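Local atomic coordinates of enhancer of mRNA-decapping protein 3 (Homo sapiens, PDB entry 2VC8), a protein that binds single-stranded RNA and promotes mRNA decapping and degradation, interacting directly with DCP1A and DDX6. Residues Val12-Gly17 / Val54-Gly59. Residues are numbered along the deposited sequence; the frame is centred on the assembly and turned at random. Where two conformers were deposited one is given.
Sequences VSINCG and VTFRAG
Asn15 and Gly17 flank Cys16, which touches Phe56, and they are joined by the one side-chain hydrogen bond within these segments. Gly17 N donates to Asn15 OD1 at 2.9 Å, with an N-H...O angle of 160°. The donor is tilted out of the carbonyl plane. This is an Asx turn, and it lies where strand 11-15 ends. Cys16 stands inside the turn with its CB directed toward Phe56. In the conformer described here, one of two modelled, Cys16 SG lies 3.6 Å from Phe56 CD2. SG is 4.8 Å from the centroid of the Phe56 ring and approaches obliquely, as a sulfur-aromatic contact.

The two strands are not neighbours in the strongly bent antiparallel sheet of this LSm (Sm-like) domain. Strand 11-15 pairs with 22-31 and 63-66, and strand 53-57 pairs with 36-39. No hydrogen bond links residues 12-17 to residues 54-59. Their closest CA atoms, those of Cys16 and Phe56, are 8.4 Å apart.

Ile14 meets the same ring and was also modelled in two conformers. In this one, CG2 lies over one face. CG1 sits beside the backbone N, and an extended chi2 (176°) carries CD1 toward the ring. Ile14 CD1 ends 4.0 Å from Phe56 CD1, one ortho carbon, while Cys16 SG meets the other, CD2. Ile14 and Phe56 are buried and meet across the inside of the fold, with Cys16 partly exposed beside them. Ile14 also touches Ile37, and Phe56 rests on Leu39. The Phe56 ring meets that of Tyr23 with the planes about 50° apart.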
ATOM      1  N   VAL A  12      -4.462  -3.541   0.534  1.00 12.89           N
ATOM      2  CA  VAL A  12      -3.599  -4.206  -0.457  1.00 12.44           C
ATOM      3  C   VAL A  12      -2.435  -4.923   0.204  1.00 12.18           C
ATOM      4  O   VAL A  12      -2.063  -4.624   1.325  1.00 13.81           O
ATOM      5  CB  VAL A  12      -3.055  -3.223  -1.527  1.00 12.28           C
ATOM      6  CG1 VAL A  12      -4.197  -2.551  -2.247  1.00 14.13           C
ATOM      7  CG2 VAL A  12      -2.070  -2.236  -0.949  1.00 14.22           C
ATOM      8  N   SER A  13      -1.852  -5.840  -0.539  1.00 13.13           N
ATOM      9  CA  SER A  13      -0.587  -6.442  -0.226  1.00 13.40           C
ATOM     10  C   SER A  13       0.347  -6.019  -1.368  1.00 11.22           C
ATOM     11  O   SER A  13       0.011  -6.244  -2.509  1.00 18.57           O
ATOM     12  CB  SER A  13      -0.718  -7.951  -0.203  1.00 19.29           C
ATOM     13  OG  SER A  13       0.534  -8.541   0.014  1.00 21.19           O
ATOM     14  N   ILE A  14       1.469  -5.325  -1.096  0.50 15.99           N
ATOM     15  CA  ILE A  14       2.444  -4.786  -2.087  0.50 12.01           C
ATOM     16  C   ILE A  14       3.773  -5.589  -1.891  0.50 13.29           C
ATOM     17  O   ILE A  14       4.363  -5.479  -0.817  0.50 11.89           O
ATOM     18  CB  ILE A  14       2.702  -3.291  -1.783  0.50 13.14           C
ATOM     19  CG1 ILE A  14       1.476  -2.428  -2.135  0.50 14.72           C
ATOM     20  CG2 ILE A  14       3.917  -2.714  -2.553  0.50 11.58           C
ATOM     21  CD1 ILE A  14       1.660  -0.972  -1.770  0.50 14.05           C
ATOM     22  N   ASN A  15       4.216  -6.390  -2.893  1.00 15.34           N
ATOM     23  CA  ASN A  15       5.479  -7.096  -2.882  1.00 16.45           C
ATOM     24  C   ASN A  15       6.499  -6.194  -3.526  1.00 14.74           C
ATOM     25  O   ASN A  15       6.312  -5.790  -4.646  1.00 16.07           O
ATOM     26  CB  ASN A  15       5.348  -8.386  -3.665  1.00 16.73           C
ATOM     27  CG  ASN A  15       6.489  -9.322  -3.436  1.00 20.83           C
ATOM     28  OD1 ASN A  15       7.621  -8.908  -3.131  1.00 20.72           O
ATOM     29  ND2 ASN A  15       6.207 -10.606  -3.611  1.00 26.87           N
ATOM     30  N   CYS A  16       7.562  -5.882  -2.814  1.00 16.45           N
ATOM     31  CA  CYS A  16       8.579  -4.995  -3.349  0.50 20.35           C
ATOM     32  C   CYS A  16       9.824  -5.751  -3.775  1.00 22.30           C
ATOM     33  O   CYS A  16      10.877  -5.138  -4.083  1.00 27.69           O
ATOM     34  CB  CYS A  16       8.864  -3.887  -2.353  0.50 26.70           C
ATOM     35  SG  CYS A  16       7.857  -2.440  -2.671  0.50 26.79           S
ATOM     36  N   GLY A  17       9.707  -7.057  -3.883  1.00 22.60           N
ATOM     37  CA  GLY A  17      10.830  -7.868  -4.405  1.00 24.77           C
ATOM     38  C   GLY A  17      11.645  -8.466  -3.282  1.00 24.32           C
ATOM     39  O   GLY A  17      11.379  -8.225  -2.104  1.00 24.73           O
ATOM     40  N   VAL A  54       3.982   4.166   5.247  1.00 13.67           N
ATOM     41  CA  VAL A  54       5.112   3.835   4.350  1.00 15.62           C
ATOM     42  C   VAL A  54       4.685   4.066   2.920  1.00 13.56           C
ATOM     43  O   VAL A  54       3.571   3.660   2.559  1.00 15.06           O
ATOM     44  CB  VAL A  54       5.615   2.377   4.548  1.00 16.41           C
ATOM     45  CG1 VAL A  54       6.832   2.117   3.572  1.00 19.86           C
ATOM     46  CG2 VAL A  54       6.034   2.078   5.998  1.00 20.58           C
ATOM     47  N   THR A  55       5.560   4.715   2.152  1.00 15.13           N
ATOM     48  CA  THR A  55       5.235   5.127   0.812  1.00 14.23           C
ATOM     49  C   THR A  55       6.196   4.436  -0.178  1.00 13.05           C
ATOM     50  O   THR A  55       7.426   4.478   0.003  1.00 14.46           O
ATOM     51  CB  THR A  55       5.288   6.632   0.679  1.00 14.77           C
ATOM     52  OG1 THR A  55       4.242   7.189   1.536  1.00 17.12           O
ATOM     53  CG2 THR A  55       5.134   7.102  -0.749  1.00 17.40           C
ATOM     54  N   PHE A  56       5.589   3.794  -1.178  1.00 12.48           N
ATOM     55  CA  PHE A  56       6.301   2.957  -2.138  1.00 14.19           C
ATOM     56  C   PHE A  56       6.188   3.556  -3.513  1.00 14.96           C
ATOM     57  O   PHE A  56       5.127   4.027  -3.877  1.00 16.15           O
ATOM     58  CB  PHE A  56       5.646   1.567  -2.158  1.00 16.39           C
ATOM     59  CG  PHE A  56       5.558   0.901  -0.801  1.00 20.12           C
ATOM     60  CD1 PHE A  56       4.482   1.118   0.077  1.00 19.92           C
ATOM     61  CD2 PHE A  56       6.550   0.093  -0.416  1.00 22.73           C
ATOM     62  CE1 PHE A  56       4.458   0.497   1.299  1.00 20.38           C
ATOM     63  CE2 PHE A  56       6.534  -0.540   0.839  1.00 20.12           C
ATOM     64  CZ  PHE A  56       5.471  -0.345   1.668  1.00 20.61           C
ATOM     65  N   ARG A  57       7.248   3.454  -4.322  1.00 14.71           N
ATOM     66  CA  ARG A  57       7.113   3.782  -5.738  1.00 16.29           C
ATOM     67  C   ARG A  57       6.466   2.634  -6.460  1.00 16.22           C
ATOM     68  O   ARG A  57       6.883   1.469  -6.312  1.00 14.97           O
ATOM     69  CB  ARG A  57       8.471   4.095  -6.338  1.00 18.28           C
ATOM     70  CG  ARG A  57       9.206   5.271  -5.770  1.00 25.30           C
ATOM     71  CD  ARG A  57      10.511   5.600  -6.580  1.00 33.23           C
ATOM     72  NE  ARG A  57      11.422   4.452  -6.554  1.00 45.94           N
ATOM     73  CZ  ARG A  57      12.526   4.315  -7.290  1.00 47.70           C
ATOM     74  NH1 ARG A  57      12.931   5.266  -8.137  1.00 58.78           N
ATOM     75  NH2 ARG A  57      13.249   3.224  -7.151  1.00 49.68           N
ATOM     76  N   ALA A  58       5.529   2.955  -7.343  1.00 16.67           N
ATOM     77  CA  ALA A  58       4.825   1.913  -8.096  1.00 19.66           C
ATOM     78  C   ALA A  58       5.786   1.052  -8.911  1.00 18.25           C
ATOM     79  O   ALA A  58       5.599  -0.141  -9.020  1.00 20.92           O
ATOM     80  CB  ALA A  58       3.787   2.526  -9.029  1.00 22.66           C
ATOM     81  N   GLY A  59       6.859   1.674  -9.360  1.00 19.99           N
ATOM     82  CA  GLY A  59       7.882   1.012 -10.136  1.00 20.79           C
ATOM     83  C   GLY A  59       8.720   0.024  -9.404  1.00 20.03           C
ATOM     84  O   GLY A  59       9.478  -0.764 -10.029  1.00 21.77           O
TER